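Local coordinates for glutathione S-transferase family protein (Pseudomonas putida, PDB 3LXZ) that probably conjugates reduced glutathione to a wide range of hydrophobic electrophiles, as a two-chain glutathione S-transferase, at residues G7-V10 with Y14-V17; L21-L26 with G193-M198; Y69-Q74 with A78-D83; V90-K95 with K138-F143; A144-G149 with L154-F159. All blocks are in the same frame, centred on the assembly; numbering follows the deposited sequence.

Contact 1. Residues G7-V10 with Y14-V17; sequences GFSV and YNMV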
# COMPACT_ATOMS: atom_id res chain seq x y z
N GLY A 7 18.78 -2.49 -6.01
CA GLY A 7 18.44 -2.92 -4.65
C GLY A 7 19.56 -3.77 -4.08
O GLY A 7 20.74 -3.59 -4.40
N PHE A 8 19.20 -4.68 -3.20
CA PHE A 8 20.20 -5.56 -2.65
C PHE A 8 19.53 -6.87 -2.32
O PHE A 8 18.37 -6.89 -1.98
CB PHE A 8 20.93 -4.90 -1.46
CG PHE A 8 20.03 -4.55 -0.28
CD1 PHE A 8 19.25 -3.37 -0.28
CD2 PHE A 8 19.99 -5.37 0.84
CE1 PHE A 8 18.44 -3.05 0.81
CE2 PHE A 8 19.20 -5.06 1.95
CZ PHE A 8 18.42 -3.90 1.93
N SER A 9 20.27 -7.97 -2.44
CA SER A 9 19.67 -9.29 -2.34
C SER A 9 19.25 -9.70 -0.95
O SER A 9 18.67 -10.76 -0.78
CB SER A 9 20.62 -10.33 -2.95
OG SER A 9 20.61 -10.16 -4.35
N VAL A 10 19.52 -8.87 0.05
CA VAL A 10 18.99 -9.18 1.38
C VAL A 10 17.55 -8.60 1.48
O VAL A 10 16.77 -9.03 2.36
CB VAL A 10 19.92 -8.67 2.50
CG1 VAL A 10 19.34 -8.95 3.92
CG2 VAL A 10 21.33 -9.30 2.39
N TYR A 14 13.00 -6.43 -2.87
CA TYR A 14 13.85 -6.59 -4.06
C TYR A 14 13.69 -8.01 -4.60
O TYR A 14 13.54 -8.21 -5.81
CB TYR A 14 15.31 -6.31 -3.68
CG TYR A 14 16.37 -6.53 -4.77
CD1 TYR A 14 16.68 -5.53 -5.69
CD2 TYR A 14 17.12 -7.72 -4.82
CE1 TYR A 14 17.72 -5.69 -6.65
CE2 TYR A 14 18.17 -7.91 -5.79
CZ TYR A 14 18.44 -6.91 -6.69
OH TYR A 14 19.43 -7.10 -7.63
N ASN A 15 13.72 -8.99 -3.69
CA ASN A 15 13.65 -10.39 -4.12
C ASN A 15 12.33 -10.75 -4.82
O ASN A 15 12.30 -11.58 -5.75
CB ASN A 15 14.01 -11.34 -2.96
CG ASN A 15 15.51 -11.38 -2.70
OD1 ASN A 15 16.32 -11.15 -3.62
ND2 ASN A 15 15.90 -11.67 -1.47
N MSE A 16 11.26 -10.09 -4.42
CA MSE A 16 9.96 -10.22 -5.08
C MSE A 16 10.02 -9.79 -6.54
O MSE A 16 9.56 -10.53 -7.40
CB MSE A 16 8.89 -9.42 -4.31
CG MSE A 16 8.54 -9.92 -2.89
SE MSE A 16 7.44 -8.47 -2.12
CE MSE A 16 7.87 -8.63 -0.19
N VAL A 17 10.59 -8.63 -6.83
CA VAL A 17 10.74 -8.23 -8.23
C VAL A 17 11.68 -9.18 -8.97
O VAL A 17 11.38 -9.58 -10.10
CB VAL A 17 11.17 -6.79 -8.36
CG1 VAL A 17 11.29 -6.41 -9.86
CG2 VAL A 17 10.05 -5.91 -7.69
O HOH W 1 21.56 -5.65 -6.42
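The Y14 ring lies flat against the backbone of G7 and F8, with the carbonyl carbons of both residues over one of its faces. Its CD1 rim comes 3.3 Å from G7 CA, while CD2 on the other flank sits 3.2 Å from F8 O; beyond that, S9 OG approaches CE2 obliquely at 3.6 Å. CG of Y14 is anti to the backbone N (chi1 175°), which swings the ring off helix 12-23 and back over the end of strand 3-7. A side chain at G7 would run into CD1, so glycine lets the ring settle this close. The next residue, N15, reaches across with its amide: ND2 donates to S9 O at 3.0 Å, arriving 45° out of the carbonyl plane. At the far end of the ring a water donates both to Y14 OH (2.8 Å) and to G7 O (3.0 Å), and the same hydroxyl is hydrogen-bonded to E30. The strand-to-helix turn of this thioredoxin-like domain carries S11, which binds glutathione and whose OG is hydrogen-bonded to Y14 N. A buried phenol held by carboxylate and water, together with the hydrogen bond from the N15 amide, thus fixes the loop that leads into the glutathione site.

Contact 2. Residues L21-L26 with G193-M198; sequences LLEKGL and GENPHM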
# COMPACT_ATOMS: atom_id res chain seq x y z
N LEU A 21 10.97 -11.29 -12.48
CA LEU A 21 11.79 -11.15 -13.69
C LEU A 21 12.33 -12.52 -14.11
O LEU A 21 12.34 -12.84 -15.29
CB LEU A 21 12.93 -10.15 -13.48
CG LEU A 21 12.50 -8.68 -13.30
CD1 LEU A 21 13.62 -7.82 -12.76
CD2 LEU A 21 11.99 -8.12 -14.60
N LEU A 22 12.79 -13.31 -13.13
CA LEU A 22 13.35 -14.65 -13.43
C LEU A 22 12.25 -15.61 -13.92
O LEU A 22 12.47 -16.38 -14.87
CB LEU A 22 14.06 -15.19 -12.18
CG LEU A 22 15.45 -14.65 -11.86
CD1 LEU A 22 15.83 -14.98 -10.43
CD2 LEU A 22 16.53 -15.16 -12.85
N GLU A 23 11.07 -15.54 -13.30
CA GLU A 23 9.96 -16.42 -13.62
C GLU A 23 9.52 -16.13 -15.06
O GLU A 23 9.21 -17.05 -15.84
CB GLU A 23 8.81 -16.21 -12.63
CG GLU A 23 7.65 -17.22 -12.75
CD GLU A 23 8.04 -18.68 -12.46
OE1 GLU A 23 8.84 -18.94 -11.55
OE2 GLU A 23 7.52 -19.58 -13.15
N LYS A 24 9.59 -14.86 -15.42
CA LYS A 24 9.20 -14.40 -16.74
C LYS A 24 10.32 -14.55 -17.82
O LYS A 24 10.09 -14.22 -18.98
CB LYS A 24 8.70 -12.95 -16.66
CG LYS A 24 7.33 -12.81 -16.02
CD LYS A 24 6.89 -11.34 -15.89
CE LYS A 24 6.03 -10.93 -17.06
NZ LYS A 24 4.67 -11.53 -16.95
N GLY A 25 11.50 -15.03 -17.41
CA GLY A 25 12.66 -15.24 -18.31
C GLY A 25 13.14 -13.94 -18.92
O GLY A 25 13.65 -13.93 -20.04
N LEU A 26 12.98 -12.83 -18.18
CA LEU A 26 13.39 -11.50 -18.66
C LEU A 26 14.85 -11.16 -18.36
O LEU A 26 15.39 -11.53 -17.30
CB LEU A 26 12.46 -10.42 -18.07
CG LEU A 26 10.99 -10.59 -18.43
CD1 LEU A 26 10.10 -9.66 -17.59
CD2 LEU A 26 10.78 -10.34 -19.93
N GLY A 193 9.04 -22.47 -2.01
CA GLY A 193 10.46 -22.81 -1.68
C GLY A 193 11.14 -23.72 -2.70
O GLY A 193 12.39 -23.73 -2.81
N GLU A 194 10.31 -24.41 -3.49
CA GLU A 194 10.73 -25.34 -4.52
C GLU A 194 10.73 -24.73 -5.93
O GLU A 194 11.00 -25.41 -6.92
CB GLU A 194 9.83 -26.60 -4.47
CG GLU A 194 10.00 -27.42 -3.19
CD GLU A 194 11.45 -27.94 -3.03
OE1 GLU A 194 11.96 -28.59 -3.97
OE2 GLU A 194 12.08 -27.68 -1.97
N ASN A 195 10.46 -23.43 -6.02
CA ASN A 195 10.54 -22.75 -7.31
C ASN A 195 11.98 -22.86 -7.83
O ASN A 195 12.92 -22.71 -7.05
CB ASN A 195 10.15 -21.28 -7.13
CG ASN A 195 10.26 -20.49 -8.41
OD1 ASN A 195 11.36 -20.20 -8.88
ND2 ASN A 195 9.13 -20.13 -8.96
N PRO A 196 12.14 -23.17 -9.12
CA PRO A 196 13.47 -23.39 -9.71
C PRO A 196 14.42 -22.20 -9.62
O PRO A 196 15.63 -22.39 -9.75
CB PRO A 196 13.16 -23.69 -11.20
CG PRO A 196 11.70 -23.44 -11.38
CD PRO A 196 11.05 -23.51 -10.04
N HIS A 197 13.89 -21.00 -9.40
CA HIS A 197 14.72 -19.79 -9.33
C HIS A 197 15.10 -19.45 -7.89
O HIS A 197 15.93 -18.57 -7.67
CB HIS A 197 14.03 -18.60 -10.03
CG HIS A 197 13.62 -18.89 -11.44
ND1 HIS A 197 14.53 -18.91 -12.48
CD2 HIS A 197 12.41 -19.16 -11.99
CE1 HIS A 197 13.89 -19.20 -13.61
NE2 HIS A 197 12.61 -19.36 -13.34
N MSE A 198 14.52 -20.17 -6.93
CA MSE A 198 14.77 -19.88 -5.53
C MSE A 198 16.23 -20.14 -5.14
O MSE A 198 16.80 -19.33 -4.40
CB MSE A 198 13.76 -20.61 -4.62
CG MSE A 198 13.72 -20.14 -3.22
SE MSE A 198 13.12 -18.25 -3.09
CE MSE A 198 11.50 -18.39 -4.09
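L22 and H197 bring the two backbones nearest, their CA atoms 6.7 Å apart, where the last turn of helix 12-23 faces the type I beta turn N195-M198. The imidazole of H197 lies over L22: CB of the leucine stands 4.0 Å from the ring centroid, 24° off the normal, in a CH-pi contact. L22 O lies over the same face, 3.4 Å from H197 NE2, too poorly angled for a hydrogen bond. E23 approaches that ring from its edge, OE1 lying in the ring plane 3.6 Å from CD2, with carboxylate and imidazole almost perpendicular. The same oxygen accepts a nearly straight bond from N195 ND2 (2.9 Å), on its syn side though 32° out of the carboxylate plane; a bend at chi2 (63°) carries the E23 carboxylate over to the asparagine. N195 OD1 in turn takes H197 N at 2.7 Å, a capping bond ahead of helix 198-218. E23 OE2 forms a salt bridge to K77. Helix 12-23 ends in a Schellman motif at G25; L22 also packs on F28 of strand 28-32 in the thioredoxin-like domain, and L19, one turn before E23, packs on N195 and H197 between helices 183-193 and 198-218.

Contact 3. Residues Y69-Q74 with A78-D83; sequences YIEQTQ and ALLPAD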
# COMPACT_ATOMS: atom_id res chain seq x y z
N TYR A 69 3.81 -2.67 -13.62
CA TYR A 69 4.48 -2.19 -14.82
C TYR A 69 5.09 -3.34 -15.59
O TYR A 69 4.91 -3.42 -16.79
CB TYR A 69 5.57 -1.18 -14.47
CG TYR A 69 6.28 -0.62 -15.68
CD1 TYR A 69 5.73 0.38 -16.46
CD2 TYR A 69 7.54 -1.11 -16.04
CE1 TYR A 69 6.42 0.90 -17.58
CE2 TYR A 69 8.22 -0.61 -17.15
CZ TYR A 69 7.65 0.40 -17.91
OH TYR A 69 8.33 0.89 -18.99
N ILE A 70 5.77 -4.26 -14.90
CA ILE A 70 6.36 -5.42 -15.57
C ILE A 70 5.31 -6.28 -16.28
O ILE A 70 5.50 -6.66 -17.45
CB ILE A 70 7.26 -6.23 -14.63
CG1 ILE A 70 8.50 -5.44 -14.26
CG2 ILE A 70 7.73 -7.54 -15.28
CD1 ILE A 70 9.31 -6.08 -13.11
N GLU A 71 4.20 -6.60 -15.60
CA GLU A 71 3.11 -7.36 -16.23
C GLU A 71 2.59 -6.76 -17.55
O GLU A 71 2.41 -7.46 -18.55
CB GLU A 71 1.93 -7.53 -15.26
CG GLU A 71 2.05 -8.69 -14.29
CD GLU A 71 2.61 -9.98 -14.93
OE1 GLU A 71 3.79 -10.24 -14.65
OE2 GLU A 71 1.91 -10.68 -15.72
N GLN A 72 2.36 -5.45 -17.50
CA GLN A 72 1.81 -4.66 -18.56
C GLN A 72 2.73 -4.56 -19.77
O GLN A 72 2.26 -4.61 -20.91
CB GLN A 72 1.63 -3.26 -17.99
CG GLN A 72 1.15 -2.27 -18.97
CD GLN A 72 -0.26 -1.97 -18.70
OE1 GLN A 72 -0.58 -0.90 -18.15
NE2 GLN A 72 -1.13 -2.94 -19.02
N THR A 73 4.03 -4.43 -19.53
CA THR A 73 4.95 -4.04 -20.59
C THR A 73 5.83 -5.17 -21.10
O THR A 73 6.38 -5.07 -22.21
CB THR A 73 5.85 -2.85 -20.18
OG1 THR A 73 6.66 -3.18 -19.04
CG2 THR A 73 5.00 -1.59 -19.91
N GLN A 74 5.96 -6.25 -20.34
CA GLN A 74 6.98 -7.24 -20.66
C GLN A 74 6.37 -8.54 -21.10
O GLN A 74 5.26 -8.88 -20.66
CB GLN A 74 7.92 -7.51 -19.47
CG GLN A 74 8.60 -6.26 -18.86
CD GLN A 74 9.52 -5.52 -19.84
OE1 GLN A 74 10.42 -6.13 -20.43
NE2 GLN A 74 9.31 -4.21 -19.99
N ALA A 78 2.51 -15.04 -17.95
CA ALA A 78 1.59 -14.16 -17.21
C ALA A 78 1.55 -14.51 -15.71
O ALA A 78 1.55 -15.70 -15.32
CB ALA A 78 0.19 -14.23 -17.81
N LEU A 79 1.58 -13.47 -14.88
CA LEU A 79 1.50 -13.63 -13.41
C LEU A 79 0.20 -13.04 -12.85
O LEU A 79 0.09 -12.70 -11.64
CB LEU A 79 2.73 -13.05 -12.70
CG LEU A 79 4.11 -13.60 -13.10
CD1 LEU A 79 5.23 -12.89 -12.34
CD2 LEU A 79 4.16 -15.09 -12.85
N LEU A 80 -0.79 -12.95 -13.74
CA LEU A 80 -2.14 -12.50 -13.43
C LEU A 80 -3.12 -13.34 -14.21
O LEU A 80 -2.78 -13.77 -15.33
CB LEU A 80 -2.37 -11.05 -13.86
CG LEU A 80 -1.63 -10.01 -13.05
CD1 LEU A 80 -1.85 -8.65 -13.70
CD2 LEU A 80 -2.17 -10.08 -11.62
N PRO A 81 -4.33 -13.55 -13.65
CA PRO A 81 -5.42 -14.17 -14.43
C PRO A 81 -5.88 -13.26 -15.60
O PRO A 81 -5.47 -12.10 -15.67
CB PRO A 81 -6.54 -14.39 -13.40
CG PRO A 81 -6.18 -13.52 -12.18
CD PRO A 81 -4.71 -13.25 -12.25
N ALA A 82 -6.69 -13.82 -16.52
CA ALA A 82 -7.15 -13.08 -17.72
C ALA A 82 -8.28 -12.05 -17.44
O ALA A 82 -8.42 -11.07 -18.17
CB ALA A 82 -7.62 -14.08 -18.82
N ASP A 83 -9.08 -12.29 -16.40
CA ASP A 83 -10.29 -11.48 -16.15
C ASP A 83 -10.04 -10.31 -15.19
O ASP A 83 -9.33 -10.46 -14.17
CB ASP A 83 -11.42 -12.35 -15.61
CG ASP A 83 -11.08 -12.97 -14.26
OD1 ASP A 83 -10.03 -13.67 -14.19
OD2 ASP A 83 -11.84 -12.75 -13.28
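The carboxylate of E71 is the flat group of this contact: L79 N stands above its plane, 52° out of it, while CB and CG of L79 gather at OE1. The bond from L79 N to OE2 is nearly straight (2.9 Å, 171° at the hydrogen). OE1 lies 3.6 Å from L79 CB and forms a salt bridge with K24, so the two oxygens have different partners, one a backbone amide and the other an ammonium group. The glutamate chain bends at chi2 (-42°), turning the carboxylate to the L79 amide and leaving its CG against L80 CD1 at 3.9 Å. A78 CA lies 3.8 Å from E71 OE2. With alanine at this position, L79 N is likely to lose its E71 acceptor and K24 its carboxylate counter-charge, and a gap would probably open beside L80. The contact ties the last turn of helix 63-73 to the linker that runs on to helix 84-106, the passage from the thioredoxin-like domain to the helical domain. L79 and L80 both pack on L154 of helix 154-174, and L80 also reaches V90 and R91. With a lysine on one oxygen and a peptide N-H on the other, E71 is likely to stay ionised, and its charge joins the end of helix 12-23, the end of helix 63-73 and the interdomain linker in one polar cluster.

Contact 4. Residues V90-K95 with K138-F143; sequences VRELLK and KRNGRF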
# COMPACT_ATOMS: atom_id res chain seq x y z
N VAL A 90 -6.22 -10.50 -7.12
CA VAL A 90 -4.77 -10.70 -6.88
C VAL A 90 -4.19 -9.47 -6.21
O VAL A 90 -3.46 -9.55 -5.20
CB VAL A 90 -4.00 -10.94 -8.17
CG1 VAL A 90 -2.47 -10.85 -7.93
CG2 VAL A 90 -4.36 -12.31 -8.72
N ARG A 91 -4.52 -8.30 -6.78
CA ARG A 91 -4.00 -7.04 -6.22
C ARG A 91 -4.48 -6.73 -4.82
O ARG A 91 -3.71 -6.19 -4.01
CB ARG A 91 -4.25 -5.90 -7.18
CG ARG A 91 -3.38 -6.04 -8.44
CD ARG A 91 -3.79 -5.11 -9.55
NE ARG A 91 -2.83 -5.17 -10.63
CZ ARG A 91 -3.13 -5.38 -11.92
NH1 ARG A 91 -4.38 -5.52 -12.31
NH2 ARG A 91 -2.16 -5.43 -12.81
N GLU A 92 -5.75 -7.03 -4.54
CA GLU A 92 -6.29 -6.95 -3.16
C GLU A 92 -5.50 -7.84 -2.18
O GLU A 92 -5.04 -7.39 -1.12
CB GLU A 92 -7.78 -7.29 -3.13
CG GLU A 92 -8.44 -7.16 -1.77
CD GLU A 92 -9.78 -7.89 -1.71
OE1 GLU A 92 -9.88 -9.03 -2.23
OE2 GLU A 92 -10.74 -7.32 -1.13
N LEU A 93 -5.33 -9.11 -2.53
CA LEU A 93 -4.50 -9.98 -1.71
C LEU A 93 -3.03 -9.53 -1.54
O LEU A 93 -2.48 -9.55 -0.41
CB LEU A 93 -4.56 -11.42 -2.29
CG LEU A 93 -5.91 -12.11 -1.99
CD1 LEU A 93 -6.14 -13.30 -2.95
CD2 LEU A 93 -6.03 -12.59 -0.55
N LEU A 94 -2.39 -9.11 -2.63
CA LEU A 94 -1.04 -8.58 -2.54
C LEU A 94 -0.98 -7.38 -1.57
O LEU A 94 -0.09 -7.31 -0.70
CB LEU A 94 -0.51 -8.16 -3.92
CG LEU A 94 0.97 -7.71 -4.00
CD1 LEU A 94 1.41 -7.90 -5.43
CD2 LEU A 94 1.17 -6.20 -3.63
N LYS A 95 -1.92 -6.45 -1.71
CA LYS A 95 -2.00 -5.27 -0.83
C LYS A 95 -2.20 -5.66 0.63
O LYS A 95 -1.58 -5.05 1.54
CB LYS A 95 -3.15 -4.35 -1.23
CG LYS A 95 -3.04 -2.96 -0.60
CD LYS A 95 -4.10 -2.02 -1.11
CE LYS A 95 -3.99 -0.61 -0.40
NZ LYS A 95 -2.99 0.21 -1.11
N LYS A 138 -6.19 -15.67 5.76
CA LYS A 138 -6.85 -16.96 5.83
C LYS A 138 -8.27 -16.88 5.29
O LYS A 138 -8.72 -17.79 4.58
CB LYS A 138 -6.90 -17.48 7.27
CG LYS A 138 -7.50 -18.91 7.36
CD LYS A 138 -7.96 -19.21 8.78
CE LYS A 138 -6.77 -19.11 9.67
NZ LYS A 138 -5.75 -20.09 9.23
N ARG A 139 -8.94 -15.77 5.62
CA ARG A 139 -10.32 -15.54 5.22
C ARG A 139 -10.44 -15.25 3.73
O ARG A 139 -11.38 -15.73 3.07
CB ARG A 139 -10.85 -14.40 6.10
CG ARG A 139 -12.10 -13.67 5.77
CD ARG A 139 -12.27 -12.53 6.78
NE ARG A 139 -12.15 -12.98 8.17
CZ ARG A 139 -11.30 -12.50 9.11
NH1 ARG A 139 -10.46 -11.50 8.87
NH2 ARG A 139 -11.32 -13.02 10.33
N ASN A 140 -9.50 -14.48 3.20
CA ASN A 140 -9.61 -13.97 1.82
C ASN A 140 -8.85 -14.78 0.79
O ASN A 140 -9.22 -14.77 -0.39
CB ASN A 140 -9.20 -12.49 1.77
CG ASN A 140 -9.72 -11.78 0.55
OD1 ASN A 140 -10.84 -12.00 0.13
ND2 ASN A 140 -8.92 -10.90 -0.02
N GLY A 141 -7.80 -15.48 1.22
CA GLY A 141 -6.94 -16.26 0.32
C GLY A 141 -7.63 -17.53 -0.12
O GLY A 141 -8.42 -18.10 0.62
N ARG A 142 -7.37 -17.96 -1.35
CA ARG A 142 -7.95 -19.21 -1.84
C ARG A 142 -7.06 -20.41 -1.52
O ARG A 142 -7.55 -21.46 -1.10
CB ARG A 142 -8.20 -19.14 -3.35
CG ARG A 142 -9.48 -18.42 -3.78
CD ARG A 142 -9.56 -16.98 -3.30
NE ARG A 142 -10.54 -16.22 -4.08
CZ ARG A 142 -11.28 -15.21 -3.65
NH1 ARG A 142 -11.20 -14.74 -2.38
NH2 ARG A 142 -12.13 -14.65 -4.51
N PHE A 143 -5.76 -20.23 -1.69
CA PHE A 143 -4.77 -21.28 -1.41
C PHE A 143 -5.10 -22.57 -2.14
O PHE A 143 -5.34 -23.62 -1.52
CB PHE A 143 -4.64 -21.50 0.09
CG PHE A 143 -4.01 -20.37 0.79
CD1 PHE A 143 -2.64 -20.21 0.74
CD2 PHE A 143 -4.79 -19.42 1.48
CE1 PHE A 143 -2.03 -19.13 1.39
CE2 PHE A 143 -4.22 -18.37 2.13
CZ PHE A 143 -2.83 -18.21 2.09
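An extended E92 side chain (chi1 -176°) carries its carboxylate out from helix 84-106 to the N140 amide, and N140, with CG turned away from its own backbone N (chi1 -160°), points that amide at helix 84-106. N140 ND2 donates to E92 OE1 at 3.1 Å in a nearly straight bond. The amide keeps the acceptor in its own plane, yet approaches the carboxylate from above, 76° out of it; the two flat groups stand almost perpendicular. L93 supports the amide from the next position: its CD2 lies 3.4 Å from N140 ND2 and 3.8 Å from G141 N, packing beside the last residue of helix 120-140 and G141. G141 leaves the helix there, and a side chain on it would strike F143 CE2. R142 folds back over this end, NH1 donating to N140 O at 2.8 Å. The polar ends have further partners: N140 ND2 also donates to E96 OE1, while K89 NZ forms a salt bridge with E92 OE1 and a hydrogen bond with N140 OD1. E92 OE2 takes S61 OG of the second subunit, and P46 of that subunit packs on N140. Two helices of the C-terminal domain and the subunit interface are therefore linked in one polar network, in which nitrogen and oxygen of the N140 amide are both engaged and K89 probably offsets the glutamate charge.

Contact 5. Residues A144-G149 with L154-F159; sequences APYVAG and LADLMF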
# COMPACT_ATOMS: atom_id res chain seq x y z
N ALA A 144 -5.10 -22.49 -3.45
CA ALA A 144 -5.61 -23.59 -4.25
C ALA A 144 -4.62 -24.10 -5.29
O ALA A 144 -5.04 -24.51 -6.35
CB ALA A 144 -6.95 -23.18 -4.93
N PRO A 145 -3.33 -24.19 -4.96
CA PRO A 145 -2.60 -24.00 -3.69
C PRO A 145 -2.12 -22.57 -3.47
O PRO A 145 -1.77 -22.20 -2.34
CB PRO A 145 -1.38 -24.90 -3.85
CG PRO A 145 -1.13 -24.87 -5.34
CD PRO A 145 -2.49 -24.86 -5.97
N TYR A 146 -2.10 -21.80 -4.55
CA TYR A 146 -1.57 -20.43 -4.52
C TYR A 146 -2.53 -19.44 -3.86
O TYR A 146 -3.72 -19.74 -3.65
CB TYR A 146 -1.23 -19.98 -5.95
CG TYR A 146 -0.29 -20.91 -6.64
CD1 TYR A 146 1.08 -20.78 -6.46
CD2 TYR A 146 -0.75 -21.92 -7.48
CE1 TYR A 146 1.97 -21.64 -7.09
CE2 TYR A 146 0.14 -22.78 -8.12
CZ TYR A 146 1.50 -22.64 -7.91
OH TYR A 146 2.40 -23.46 -8.53
N VAL A 147 -2.01 -18.27 -3.52
CA VAL A 147 -2.77 -17.31 -2.75
C VAL A 147 -4.15 -17.04 -3.33
O VAL A 147 -5.17 -17.14 -2.61
CB VAL A 147 -2.02 -15.97 -2.47
CG1 VAL A 147 -2.93 -15.01 -1.71
CG2 VAL A 147 -0.78 -16.22 -1.64
N ALA A 148 -4.19 -16.75 -4.64
CA ALA A 148 -5.40 -16.24 -5.25
C ALA A 148 -6.15 -17.32 -5.96
O ALA A 148 -7.25 -17.07 -6.47
CB ALA A 148 -5.04 -15.11 -6.24
N GLY A 149 -5.61 -18.54 -6.00
CA GLY A 149 -6.28 -19.58 -6.80
C GLY A 149 -5.37 -20.69 -7.23
O GLY A 149 -4.49 -21.08 -6.49
N LEU A 154 1.27 -12.55 -8.92
CA LEU A 154 1.97 -11.56 -8.12
C LEU A 154 1.76 -11.69 -6.62
O LEU A 154 2.69 -11.45 -5.83
CB LEU A 154 1.57 -10.14 -8.57
CG LEU A 154 1.71 -9.86 -10.07
CD1 LEU A 154 1.21 -8.44 -10.40
CD2 LEU A 154 3.14 -10.06 -10.58
N ALA A 155 0.55 -12.01 -6.21
CA ALA A 155 0.31 -12.12 -4.78
C ALA A 155 1.15 -13.21 -4.12
O ALA A 155 1.47 -13.08 -2.93
CB ALA A 155 -1.18 -12.35 -4.49
N ASP A 156 1.54 -14.25 -4.88
CA ASP A 156 2.40 -15.30 -4.31
C ASP A 156 3.81 -14.83 -4.04
O ASP A 156 4.47 -15.37 -3.17
CB ASP A 156 2.42 -16.52 -5.23
CG ASP A 156 1.06 -17.14 -5.34
OD1 ASP A 156 0.59 -17.67 -4.28
OD2 ASP A 156 0.46 -17.07 -6.43
N LEU A 157 4.29 -13.87 -4.85
CA LEU A 157 5.57 -13.23 -4.62
C LEU A 157 5.57 -12.44 -3.31
O LEU A 157 6.48 -12.59 -2.49
CB LEU A 157 6.00 -12.37 -5.82
CG LEU A 157 5.84 -13.00 -7.22
CD1 LEU A 157 6.27 -12.03 -8.35
CD2 LEU A 157 6.58 -14.35 -7.32
N MSE A 158 4.56 -11.60 -3.09
CA MSE A 158 4.48 -10.87 -1.82
C MSE A 158 4.31 -11.86 -0.65
O MSE A 158 4.91 -11.68 0.41
CB MSE A 158 3.30 -9.88 -1.88
CG MSE A 158 3.03 -9.08 -0.64
SE MSE A 158 4.36 -7.74 -0.22
CE MSE A 158 4.42 -6.62 -1.83
N PHE A 159 3.50 -12.89 -0.84
CA PHE A 159 3.36 -13.94 0.18
C PHE A 159 4.70 -14.61 0.55
O PHE A 159 5.06 -14.70 1.69
CB PHE A 159 2.39 -15.01 -0.31
CG PHE A 159 2.31 -16.24 0.59
CD1 PHE A 159 1.36 -16.31 1.61
CD2 PHE A 159 3.18 -17.32 0.40
CE1 PHE A 159 1.27 -17.42 2.45
CE2 PHE A 159 3.08 -18.47 1.22
CZ PHE A 159 2.15 -18.50 2.26
O HOH W 2 -2.18 -16.56 -6.62
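The start of helix 154-174 in the C-terminal domain, with the loop running into it, carries this contact; T153 to D156 match the N-capping box of the GST fold, D156 OD2 accepting from T153 N. The other oxygen of D156 reaches across to the loop, where V147 N donates to OD1 at 2.8 Å. This bond is essentially linear, 179° at the hydrogen, and uses the syn lone pair. At chi1 -64° the D156 carboxylate points back at the loop. There it stands across Y146 at about a right angle, the planes of ring and carboxylate 72° apart, with OD1 3.4 Å from Y146 CB. A water donates to D156 OD2 (2.7 Å) and accepts from A148 N (2.8 Å), so the carboxylate grips two successive loop amides, one directly and one through water. V147 supplies the apolar part: CG2 sits 3.6 Å from F159 CB, and CB lies 4.2 Å from A155 CB. The loop is folded on itself: Y146 O accepts from A144 N, across the cis peptide before P145, and from G149 N. Replacing D156 by an alanine would probably strand the amides of V147 and T153 without their acceptor and let the loop shift against the helix. L188 of helix 183-193 closes over V147, D156 and F159. Loop and helix are joined by a buried carboxylate that accepts from two backbone N-H groups and a water, at a helix start whose dipole would probably stabilise its charge.

How the contacts relate
Contact 1 belongs to the thioredoxin-like domain and contacts 4 and 5 to the helical C-terminal domain; contact 2 bridges the two domains, and contact 3 ties helix 63-73 to the linker between them. Contacts 1 and 2 share helix 12-23, their centres 13 Å apart. Contact 2 joins distant parts of the chain, and contacts 3, 4 and 5 follow one another inside the loop it closes. Contacts 4 and 5 are the nearest pair, centres 7 Å apart, linked by a probable hydrogen bond from R142 N to V147 O. The K24-E71 salt bridge ties contact 2 to contact 3, and selenomethionines M16 and M158 pack contact 1 on contact 5. Contacts 3 and 4 also touch the second subunit, so domain packing and dimer interface adjoin.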